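Side-chain contacts in xylose isomerase domain protein (Alicyclobacillus acidocaldarius subsp. acidocaldarius, PDB 3U0H), which has a closed TIM barrel of the xylose isomerase-like type and probably acts as an isomerase, though its substrate is not established: residues L20-A25 against E53-R58; M4-H9 against K274-A279; T16-Y21 against V33-H38; S100-L105 against V201-I206. All blocks are in the same frame, centred on the assembly; numbering follows the deposited sequence.

How the interactions relate
All four contacts belong to one eight-stranded parallel TIM barrel. Interactions 1 and 3 share helix 18-27 and lie about 9 Å apart between centres: interaction 3 ties its start to the loop after strand 32-33, interaction 1 packs it against helix 49-57. Interaction 2, about 21 Å from each of them, sets the first strand against the last helix, so the other three are nested within the chain it closes. Interaction 4 comes after 1 and 3 in sequence and spans the barrel interior between strands 100-104 and 201-206. Its Y203 reaches D34 of interaction 3, by the ethanediol pocket. Interactions 1 to 3 thus join outer helices to each other or to strands and their loops, and interaction 4 crosses the interior.

Interaction 1: residues L20-A25 against E53-R58; sequences LYLDLA and EAMFQR
L22 projects from helix 18-27 into the angle between M55 and F56 of helix 49-57, and its two methyl groups carry the contact. CD1 packs chiefly on M55, 3.9 Å from its CB, and the selenium of this selenomethionine follows at 4.0 Å from the same CD1, which also brushes CE1 of F56. CD2 instead sits over one face of the F56 ring, offset toward the rim, with CZ the ring atom closest to it at 4.1 Å. The leucine crosses both partners at about a right angle. With CG of L22 lying opposite its carbonyl carbon (chi1 -61°), the fork of the side chain faces helix 49-57.

This is the close-packed part, and it faces inward: F56 also rests on V33 of strand 32-33, so the leucine and the phenylalanine pack within the layer between the barrel wall and its surrounding helices. M55 leads toward the looser side. Its chain bends at chi3 (99°), which brings the terminal methyl against the first turn of helix 18-27, where the side chain touches L18 and V19. Farther out the chemistry becomes ionic: D23 forms a salt bridge with R59, while E53, turned from this interface, pairs with R95 and with R244 of the second subunit.

No hydrogen bond joins the two segments. Two neighbouring outer helices of the barrel are held here by three apolar side chains, so the contact depends on shape and the exclusion of water, while the charged pairs lie around it.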
# COMPACT_ATOMS: atom_id res chain seq x y z
N LEU A 20 21.65 -4.55 38.20
CA LEU A 20 21.48 -3.64 39.33
C LEU A 20 20.50 -2.53 38.95
O LEU A 20 19.83 -1.98 39.82
CB LEU A 20 22.84 -3.06 39.77
CG LEU A 20 23.87 -3.98 40.48
CD1 LEU A 20 25.20 -3.24 40.84
CD2 LEU A 20 23.24 -4.65 41.72
N TYR A 21 20.44 -2.19 37.66
CA TYR A 21 19.56 -1.11 37.23
C TYR A 21 18.16 -1.66 37.44
O TYR A 21 17.31 -1.01 38.06
CB TYR A 21 19.86 -0.66 35.79
CG TYR A 21 18.85 0.32 35.17
CD1 TYR A 21 18.60 1.56 35.75
CD2 TYR A 21 18.13 -0.01 34.02
CE1 TYR A 21 17.68 2.44 35.20
CE2 TYR A 21 17.22 0.85 33.46
CZ TYR A 21 16.99 2.07 34.06
OH TYR A 21 16.07 2.93 33.51
N LEU A 22 17.93 -2.89 37.00
CA LEU A 22 16.59 -3.46 37.15
C LEU A 22 16.23 -3.59 38.64
O LEU A 22 15.07 -3.42 39.00
CB LEU A 22 16.46 -4.80 36.44
CG LEU A 22 16.69 -4.73 34.91
CD1 LEU A 22 16.75 -6.11 34.26
CD2 LEU A 22 15.64 -3.88 34.25
N ASP A 23 17.23 -3.89 39.47
CA ASP A 23 17.03 -4.01 40.93
C ASP A 23 16.63 -2.67 41.53
O ASP A 23 15.73 -2.59 42.36
CB ASP A 23 18.33 -4.48 41.64
CG ASP A 23 18.59 -5.99 41.50
OD1 ASP A 23 17.71 -6.76 41.10
OD2 ASP A 23 19.70 -6.44 41.86
N LEU A 24 17.33 -1.62 41.13
CA LEU A 24 16.97 -0.28 41.53
C LEU A 24 15.49 0.07 41.11
O LEU A 24 14.77 0.67 41.91
CB LEU A 24 18.00 0.67 40.93
CG LEU A 24 18.31 2.04 41.53
CD1 LEU A 24 19.68 2.45 41.01
CD2 LEU A 24 17.25 3.06 41.13
N ALA A 25 15.05 -0.30 39.89
CA ALA A 25 13.67 0.00 39.48
C ALA A 25 12.66 -0.61 40.42
O ALA A 25 11.76 0.07 40.87
CB ALA A 25 13.39 -0.46 38.04
N GLU A 53 13.91 -12.27 29.80
CA GLU A 53 12.51 -12.09 30.14
C GLU A 53 12.30 -12.40 31.59
O GLU A 53 11.56 -11.71 32.28
CB GLU A 53 11.66 -12.95 29.23
CG GLU A 53 10.37 -13.44 29.83
CD GLU A 53 9.39 -13.83 28.74
OE1 GLU A 53 9.82 -14.12 27.59
OE2 GLU A 53 8.19 -13.78 29.03
N ALA A 54 12.95 -13.43 32.07
CA ALA A 54 12.95 -13.79 33.48
C ALA A 54 13.40 -12.64 34.42
O ALA A 54 12.82 -12.48 35.49
CB ALA A 54 13.80 -15.05 33.72
N MSE A 55 14.39 -11.83 34.02
CA MSE A 55 14.83 -10.68 34.86
C MSE A 55 13.71 -9.65 35.09
O MSE A 55 13.56 -9.11 36.19
CB MSE A 55 15.98 -9.91 34.20
CG MSE A 55 17.22 -10.70 33.88
SE MSE A 55 18.51 -9.49 33.15
CE MSE A 55 19.46 -9.29 34.79
N PHE A 56 12.98 -9.35 34.02
CA PHE A 56 11.81 -8.47 34.10
C PHE A 56 10.66 -9.11 34.91
O PHE A 56 10.16 -8.48 35.84
CB PHE A 56 11.30 -8.06 32.71
CG PHE A 56 12.16 -7.01 32.04
CD1 PHE A 56 13.44 -7.31 31.56
CD2 PHE A 56 11.71 -5.71 31.92
CE1 PHE A 56 14.22 -6.33 30.96
CE2 PHE A 56 12.47 -4.74 31.30
CZ PHE A 56 13.73 -5.04 30.82
N GLN A 57 10.29 -10.34 34.56
CA GLN A 57 9.15 -11.02 35.21
C GLN A 57 9.43 -11.37 36.69
O GLN A 57 8.54 -11.26 37.50
CB GLN A 57 8.65 -12.24 34.41
CG GLN A 57 7.22 -12.74 34.76
CD GLN A 57 6.05 -11.76 34.47
OE1 GLN A 57 5.05 -11.72 35.22
NE2 GLN A 57 6.15 -10.98 33.39
N ARG A 58 10.65 -11.73 37.05
CA ARG A 58 11.00 -11.92 38.48
C ARG A 58 10.91 -10.63 39.31
O ARG A 58 10.83 -10.71 40.53
CB ARG A 58 12.41 -12.50 38.66
CG ARG A 58 12.46 -14.01 38.42
CD ARG A 58 13.82 -14.65 38.74
NE ARG A 58 14.33 -14.39 40.10
CZ ARG A 58 13.85 -14.89 41.25
NH1 ARG A 58 12.77 -15.68 41.28
NH2 ARG A 58 14.43 -14.57 42.40

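Interaction 2: residues M4-H9 against K274-A279; sequences MEPCLH and KLIALA
I276 of the C-terminal helix 261-280 points its side chain at the start of the first barrel strand, where M4, E5 and P6 receive it. CB stands back, 4.7 Å from the carbonyl O of M4, and from it the two branches spread. The short one ends at once in CG2, which packs 3.9 Å from CB of M4 and 3.8 Å from the M4 carbonyl O. The longer branch passes through CG1, 4.6 Å from that oxygen, to CD1 at the tip. CD1 lies 3.9 Å from M4 O, then reaches on to the backbone C of E5 and, at 4.3 Å, to CD of the P6 ring.

M4, a selenomethionine, offers only the base of its side chain: beyond CG it runs extended away from I276 toward L238 and Y243. P6 has further neighbours on the same helix, R269, L272 and E273. The contact thus lays the last helix of the TIM barrel over its first strand, which is also bonded through its backbone to strand 246-249 where the barrel closes.

With no hydrogen bond between the segments, these chain ends are joined by van der Waals packing of a branched aliphatic group on the CB and carbonyl of M4, just before the strand, and on the backbone and proline ring that follow.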
# COMPACT_ATOMS: atom_id res chain seq x y z
N MSE A 4 -1.67 6.77 33.08
CA MSE A 4 -0.30 7.34 32.92
C MSE A 4 0.57 6.99 34.10
O MSE A 4 0.16 7.26 35.22
CB MSE A 4 -0.34 8.86 32.97
CG MSE A 4 -0.58 9.49 31.67
SE MSE A 4 -0.37 11.42 31.85
CE MSE A 4 -0.79 11.60 30.06
N GLU A 5 1.78 6.48 33.87
CA GLU A 5 2.65 6.08 34.96
C GLU A 5 4.07 6.49 34.85
O GLU A 5 4.59 6.66 33.77
CB GLU A 5 2.71 4.59 35.04
CG GLU A 5 1.54 4.02 35.77
CD GLU A 5 1.82 2.59 36.06
OE1 GLU A 5 2.63 2.38 37.01
OE2 GLU A 5 1.30 1.73 35.31
N PRO A 6 4.75 6.58 36.00
CA PRO A 6 6.13 6.97 36.01
C PRO A 6 6.95 5.83 35.50
O PRO A 6 6.59 4.68 35.72
CB PRO A 6 6.41 7.24 37.48
CG PRO A 6 5.07 7.47 38.08
CD PRO A 6 4.18 6.52 37.35
N CYS A 7 8.03 6.15 34.80
CA CYS A 7 8.89 5.18 34.16
C CYS A 7 10.32 5.58 34.48
O CYS A 7 10.69 6.74 34.39
CB CYS A 7 8.67 5.16 32.64
SG CYS A 7 9.85 4.04 31.77
N LEU A 8 11.14 4.62 34.86
CA LEU A 8 12.53 4.93 35.21
C LEU A 8 13.37 5.01 33.93
O LEU A 8 13.16 4.27 32.96
CB LEU A 8 13.07 3.89 36.16
CG LEU A 8 14.43 4.21 36.77
CD1 LEU A 8 14.36 5.35 37.79
CD2 LEU A 8 15.00 2.94 37.39
N HIS A 9 14.27 5.97 33.92
CA HIS A 9 15.19 6.15 32.83
C HIS A 9 16.67 6.12 33.28
O HIS A 9 17.01 6.68 34.30
CB HIS A 9 14.91 7.49 32.22
CG HIS A 9 15.53 7.66 30.90
ND1 HIS A 9 16.74 8.17 30.75
CD2 HIS A 9 15.06 7.33 29.64
CE1 HIS A 9 17.06 8.17 29.41
NE2 HIS A 9 16.03 7.66 28.75
N LYS A 274 2.39 12.70 41.69
CA LYS A 274 1.67 13.92 42.13
C LYS A 274 1.38 14.82 40.95
O LYS A 274 0.26 15.28 40.78
CB LYS A 274 2.44 14.68 43.22
CG LYS A 274 2.53 13.90 44.53
CD LYS A 274 3.07 14.71 45.73
CE LYS A 274 3.29 13.87 47.01
NZ LYS A 274 4.72 13.54 47.38
N LEU A 275 2.37 15.01 40.08
CA LEU A 275 2.12 15.76 38.85
C LEU A 275 0.99 15.14 38.03
O LEU A 275 0.12 15.84 37.54
CB LEU A 275 3.39 15.86 38.02
CG LEU A 275 4.31 16.95 38.62
CD1 LEU A 275 5.72 16.76 38.16
CD2 LEU A 275 3.78 18.33 38.25
N ILE A 276 1.00 13.81 37.95
CA ILE A 276 0.04 13.09 37.12
C ILE A 276 -1.39 13.19 37.70
O ILE A 276 -2.37 13.21 36.94
CB ILE A 276 0.47 11.61 36.91
CG1 ILE A 276 1.69 11.54 35.94
CG2 ILE A 276 -0.70 10.72 36.43
CD1 ILE A 276 2.47 10.25 36.04
N ALA A 277 -1.51 13.25 39.02
CA ALA A 277 -2.82 13.32 39.65
C ALA A 277 -3.36 14.78 39.56
O ALA A 277 -4.55 14.98 39.35
CB ALA A 277 -2.74 12.83 41.09
N LEU A 278 -2.49 15.79 39.67
CA LEU A 278 -2.89 17.17 39.42
C LEU A 278 -3.40 17.35 37.97
O LEU A 278 -4.45 17.93 37.75
CB LEU A 278 -1.74 18.13 39.74
CG LEU A 278 -1.51 18.39 41.25
CD1 LEU A 278 -0.18 19.12 41.51
CD2 LEU A 278 -2.70 19.14 41.88
N ALA A 279 -2.66 16.84 36.98
CA ALA A 279 -3.08 16.91 35.56
C ALA A 279 -4.45 16.22 35.27
O ALA A 279 -5.22 16.70 34.47
CB ALA A 279 -2.00 16.34 34.66

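Interaction 3: residues T16-Y21 against V33-H38; sequences TSLVLY and VDVPFH. With EDO (1,2-ethanediol), chain F.
Y21 lays one edge of its ring along V35, with CE2 3.7 Å from CG2 of the valine, the two side chains sliding past each other in opposite directions. At the end of the same edge the phenol OH donates to the carbonyl O of D34 over 2.7 Å; it lies in the carbonyl plane, at a C=O...donor angle of 157°. Having CG of Y21 on the far side from its backbone N (chi1 171°) sends the ring off the helix toward this carbonyl. A phenylalanine here would probably keep the edge packing on V35 but leave the D34 carbonyl without this hydroxyl donor.

The other methyl of V35, CG1, meets CD1 of L18 at 4.0 Å, the side chains crossing at about a right angle. In the TIM barrel this joins the first turn of helix 18-27 to the loop leaving the C-terminal end of strand 32-33, the end of the barrel where active sites of this fold lie. S17 caps the helix through a weak bond from L20 N.

While its carbonyl serves Y21, D34 sends its carboxylate into a pocket: OD1 accepts from O1 of a bound ethanediol at 2.7 Å, O2 of the diol lies equally near both carboxylate oxygens, and Y203 bonds to OD2.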
# COMPACT_ATOMS: atom_id res chain seq x y z
N THR A 16 25.18 1.41 35.49
CA THR A 16 25.53 0.87 34.19
C THR A 16 25.24 -0.64 34.13
O THR A 16 24.97 -1.15 33.04
CB THR A 16 27.01 1.24 33.90
OG1 THR A 16 27.31 1.13 32.51
CG2 THR A 16 27.97 0.41 34.77
N SER A 17 25.26 -1.35 35.28
CA SER A 17 24.88 -2.81 35.32
C SER A 17 23.43 -3.03 35.04
O SER A 17 22.55 -2.48 35.71
CB SER A 17 25.18 -3.47 36.69
OG SER A 17 24.62 -4.79 36.77
N LEU A 18 23.14 -3.90 34.10
CA LEU A 18 21.75 -4.22 33.82
C LEU A 18 21.07 -4.79 35.05
O LEU A 18 19.99 -4.36 35.41
CB LEU A 18 21.67 -5.21 32.69
CG LEU A 18 20.24 -5.55 32.29
CD1 LEU A 18 19.41 -4.33 31.89
CD2 LEU A 18 20.32 -6.55 31.15
N VAL A 19 21.67 -5.79 35.66
CA VAL A 19 21.06 -6.44 36.82
C VAL A 19 20.71 -5.43 37.92
O VAL A 19 19.61 -5.41 38.47
CB VAL A 19 22.04 -7.48 37.38
CG1 VAL A 19 21.63 -7.99 38.78
CG2 VAL A 19 22.20 -8.61 36.36
N LEU A 20 21.65 -4.55 38.20
CA LEU A 20 21.48 -3.64 39.33
C LEU A 20 20.50 -2.53 38.95
O LEU A 20 19.83 -1.98 39.82
CB LEU A 20 22.84 -3.06 39.77
CG LEU A 20 23.87 -3.98 40.48
CD1 LEU A 20 25.20 -3.24 40.84
CD2 LEU A 20 23.24 -4.65 41.72
N TYR A 21 20.44 -2.19 37.66
CA TYR A 21 19.56 -1.11 37.23
C TYR A 21 18.16 -1.66 37.44
O TYR A 21 17.31 -1.01 38.06
CB TYR A 21 19.86 -0.66 35.79
CG TYR A 21 18.85 0.32 35.17
CD1 TYR A 21 18.60 1.56 35.75
CD2 TYR A 21 18.13 -0.01 34.02
CE1 TYR A 21 17.68 2.44 35.20
CE2 TYR A 21 17.22 0.85 33.46
CZ TYR A 21 16.99 2.07 34.06
OH TYR A 21 16.07 2.93 33.51
N VAL A 33 10.13 0.33 33.09
CA VAL A 33 11.53 0.72 32.90
C VAL A 33 11.87 0.94 31.42
O VAL A 33 11.49 0.16 30.55
CB VAL A 33 12.51 -0.25 33.52
CG1 VAL A 33 12.44 -0.12 35.03
CG2 VAL A 33 12.28 -1.67 33.03
N ASP A 34 12.54 2.06 31.18
CA ASP A 34 13.20 2.36 29.94
C ASP A 34 14.63 1.78 30.06
O ASP A 34 15.39 2.06 31.01
CB ASP A 34 13.22 3.88 29.73
CG ASP A 34 13.66 4.27 28.31
OD1 ASP A 34 14.59 3.64 27.80
OD2 ASP A 34 13.09 5.18 27.71
N VAL A 35 14.95 0.90 29.13
CA VAL A 35 16.25 0.27 29.03
C VAL A 35 16.65 0.35 27.57
O VAL A 35 15.91 -0.10 26.73
CB VAL A 35 16.21 -1.19 29.46
CG1 VAL A 35 17.61 -1.83 29.31
CG2 VAL A 35 15.70 -1.31 30.90
N PRO A 36 17.82 0.94 27.26
CA PRO A 36 18.31 0.89 25.89
C PRO A 36 18.54 -0.57 25.37
O PRO A 36 18.93 -1.49 26.14
CB PRO A 36 19.62 1.70 25.94
CG PRO A 36 19.64 2.46 27.22
CD PRO A 36 18.62 1.84 28.13
N PHE A 37 18.31 -0.79 24.09
CA PHE A 37 18.31 -2.14 23.53
C PHE A 37 19.69 -2.86 23.63
O PHE A 37 19.75 -4.10 23.85
CB PHE A 37 17.82 -2.15 22.05
CG PHE A 37 17.84 -3.54 21.42
CD1 PHE A 37 16.91 -4.49 21.80
CD2 PHE A 37 18.85 -3.91 20.56
CE1 PHE A 37 16.95 -5.75 21.29
CE2 PHE A 37 18.90 -5.20 20.03
CZ PHE A 37 17.93 -6.11 20.38
N HIS A 38 20.78 -2.11 23.42
CA HIS A 38 22.15 -2.64 23.60
C HIS A 38 22.30 -3.27 24.94
O HIS A 38 23.02 -4.28 25.06
CB HIS A 38 23.23 -1.57 23.42
CG HIS A 38 23.66 -1.35 21.99
ND1 HIS A 38 23.34 -2.23 20.96
CD2 HIS A 38 24.43 -0.33 21.40
CE1 HIS A 38 23.89 -1.77 19.80
NE2 HIS A 38 24.57 -0.62 20.08
C1 EDO F . 16.38 4.58 25.07
O1 EDO F . 16.73 4.68 26.49
C2 EDO F . 15.11 3.75 24.80
O2 EDO F . 13.88 4.37 25.26

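Interaction 4: residues S100-L105 against V201-I206; sequences SVTAFL and VVYVHI
The phenol OH of Y203 is held by the carboxylate of D34, while the base of the same side chain packs on T102. There CB of Y203 lies 4.2 Å from CG2 of the threonine, and the side chains cross at about a right angle. Since CG of Y203 is trans to its own backbone N (chi1 -174°), the ring carries on past T102 to the carboxylate.

One residue earlier, CG1 of V202 presses on CB of S100 at 3.3 Å, closer than usual for two carbons; the exact tightness is doubtful, but the groups clearly abut. V202, though in a strand, has helix-like backbone angles (psi -43°), which break the alternation and let it and Y203 both face strand 100-104. The hydroxyls of S100 and T102 turn to another partner, N65: its OD1 pairs with S100 OG and its ND2 with T102 OG1.

Strands 100-104 and 201-206 are not sheet neighbours; they meet through side chains across the interior of the TIM barrel. Two carbon contacts bridge them, while every hydroxyl of the three polar residues is bonded to D34 or N65, the two residues that also hold the bound ethanediol, consistent with S100 and T102 helping to position N65, and Y203 D34, beside the pocket that Y203 itself borders.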
# COMPACT_ATOMS: atom_id res chain seq x y z
N SER A 100 6.23 0.37 21.27
CA SER A 100 6.67 1.57 20.57
C SER A 100 8.15 1.41 20.24
O SER A 100 8.91 0.85 21.01
CB SER A 100 6.55 2.77 21.50
OG SER A 100 7.03 2.47 22.84
N VAL A 101 8.54 1.99 19.13
CA VAL A 101 9.91 2.09 18.73
C VAL A 101 10.11 3.56 18.43
O VAL A 101 9.26 4.16 17.75
CB VAL A 101 10.17 1.24 17.47
CG1 VAL A 101 11.57 1.41 17.02
CG2 VAL A 101 9.84 -0.21 17.76
N THR A 102 11.20 4.17 18.90
CA THR A 102 11.36 5.65 18.80
C THR A 102 12.70 6.06 18.24
O THR A 102 13.66 5.30 18.24
CB THR A 102 11.15 6.35 20.17
OG1 THR A 102 12.12 5.83 21.10
CG2 THR A 102 9.69 6.09 20.72
N ALA A 103 12.76 7.28 17.74
CA ALA A 103 14.00 7.88 17.28
C ALA A 103 13.83 9.39 17.28
O ALA A 103 12.71 9.91 17.36
CB ALA A 103 14.32 7.37 15.88
N PHE A 104 14.94 10.12 17.30
CA PHE A 104 14.86 11.58 17.35
C PHE A 104 15.27 12.08 15.98
O PHE A 104 15.81 11.32 15.20
CB PHE A 104 15.64 12.20 18.50
CG PHE A 104 17.14 12.19 18.31
CD1 PHE A 104 17.78 13.25 17.68
CD2 PHE A 104 17.91 11.12 18.78
CE1 PHE A 104 19.15 13.26 17.53
CE2 PHE A 104 19.29 11.09 18.61
CZ PHE A 104 19.92 12.17 18.00
N LEU A 105 14.86 13.31 15.68
CA LEU A 105 15.18 13.95 14.42
C LEU A 105 16.05 15.15 14.72
O LEU A 105 15.83 15.86 15.71
CB LEU A 105 13.91 14.39 13.71
CG LEU A 105 12.87 13.33 13.39
CD1 LEU A 105 11.66 13.96 12.68
CD2 LEU A 105 13.52 12.20 12.60
N VAL A 201 0.43 10.06 20.25
CA VAL A 201 1.32 10.14 21.41
C VAL A 201 1.83 8.72 21.74
O VAL A 201 1.12 7.88 22.38
CB VAL A 201 0.63 10.77 22.63
CG1 VAL A 201 1.68 11.06 23.71
CG2 VAL A 201 -0.11 12.04 22.26
N VAL A 202 3.05 8.44 21.26
CA VAL A 202 3.63 7.10 21.30
C VAL A 202 4.36 6.91 22.63
O VAL A 202 4.27 5.85 23.20
CB VAL A 202 4.60 6.90 20.10
CG1 VAL A 202 5.26 5.52 20.14
CG2 VAL A 202 3.86 7.09 18.75
N TYR A 203 5.11 7.92 23.08
CA TYR A 203 5.90 7.80 24.27
C TYR A 203 6.22 9.21 24.75
O TYR A 203 6.16 10.16 23.99
CB TYR A 203 7.16 6.94 23.96
CG TYR A 203 8.09 6.56 25.13
CD1 TYR A 203 7.59 6.04 26.31
CD2 TYR A 203 9.48 6.70 25.01
CE1 TYR A 203 8.44 5.72 27.36
CE2 TYR A 203 10.36 6.34 26.05
CZ TYR A 203 9.82 5.86 27.22
OH TYR A 203 10.64 5.50 28.28
N VAL A 204 6.49 9.35 26.03
CA VAL A 204 6.54 10.64 26.65
C VAL A 204 7.77 10.76 27.53
O VAL A 204 8.12 9.81 28.26
CB VAL A 204 5.26 10.87 27.47
CG1 VAL A 204 5.36 12.18 28.25
CG2 VAL A 204 4.07 10.85 26.52
N HIS A 205 8.47 11.88 27.41
CA HIS A 205 9.54 12.21 28.34
C HIS A 205 9.15 13.42 29.14
O HIS A 205 8.58 14.38 28.59
CB HIS A 205 10.84 12.58 27.61
CG HIS A 205 11.54 11.44 26.91
ND1 HIS A 205 12.50 11.67 25.98
CD2 HIS A 205 11.43 10.07 27.02
CE1 HIS A 205 12.98 10.50 25.54
NE2 HIS A 205 12.31 9.52 26.16
N ILE A 206 9.56 13.40 30.42
CA ILE A 206 9.45 14.53 31.33
C ILE A 206 10.83 14.95 31.97
O ILE A 206 11.73 14.15 32.09
CB ILE A 206 8.34 14.20 32.36
CG1 ILE A 206 7.80 15.47 33.00
CG2 ILE A 206 8.80 13.14 33.35
CD1 ILE A 206 6.43 15.33 33.65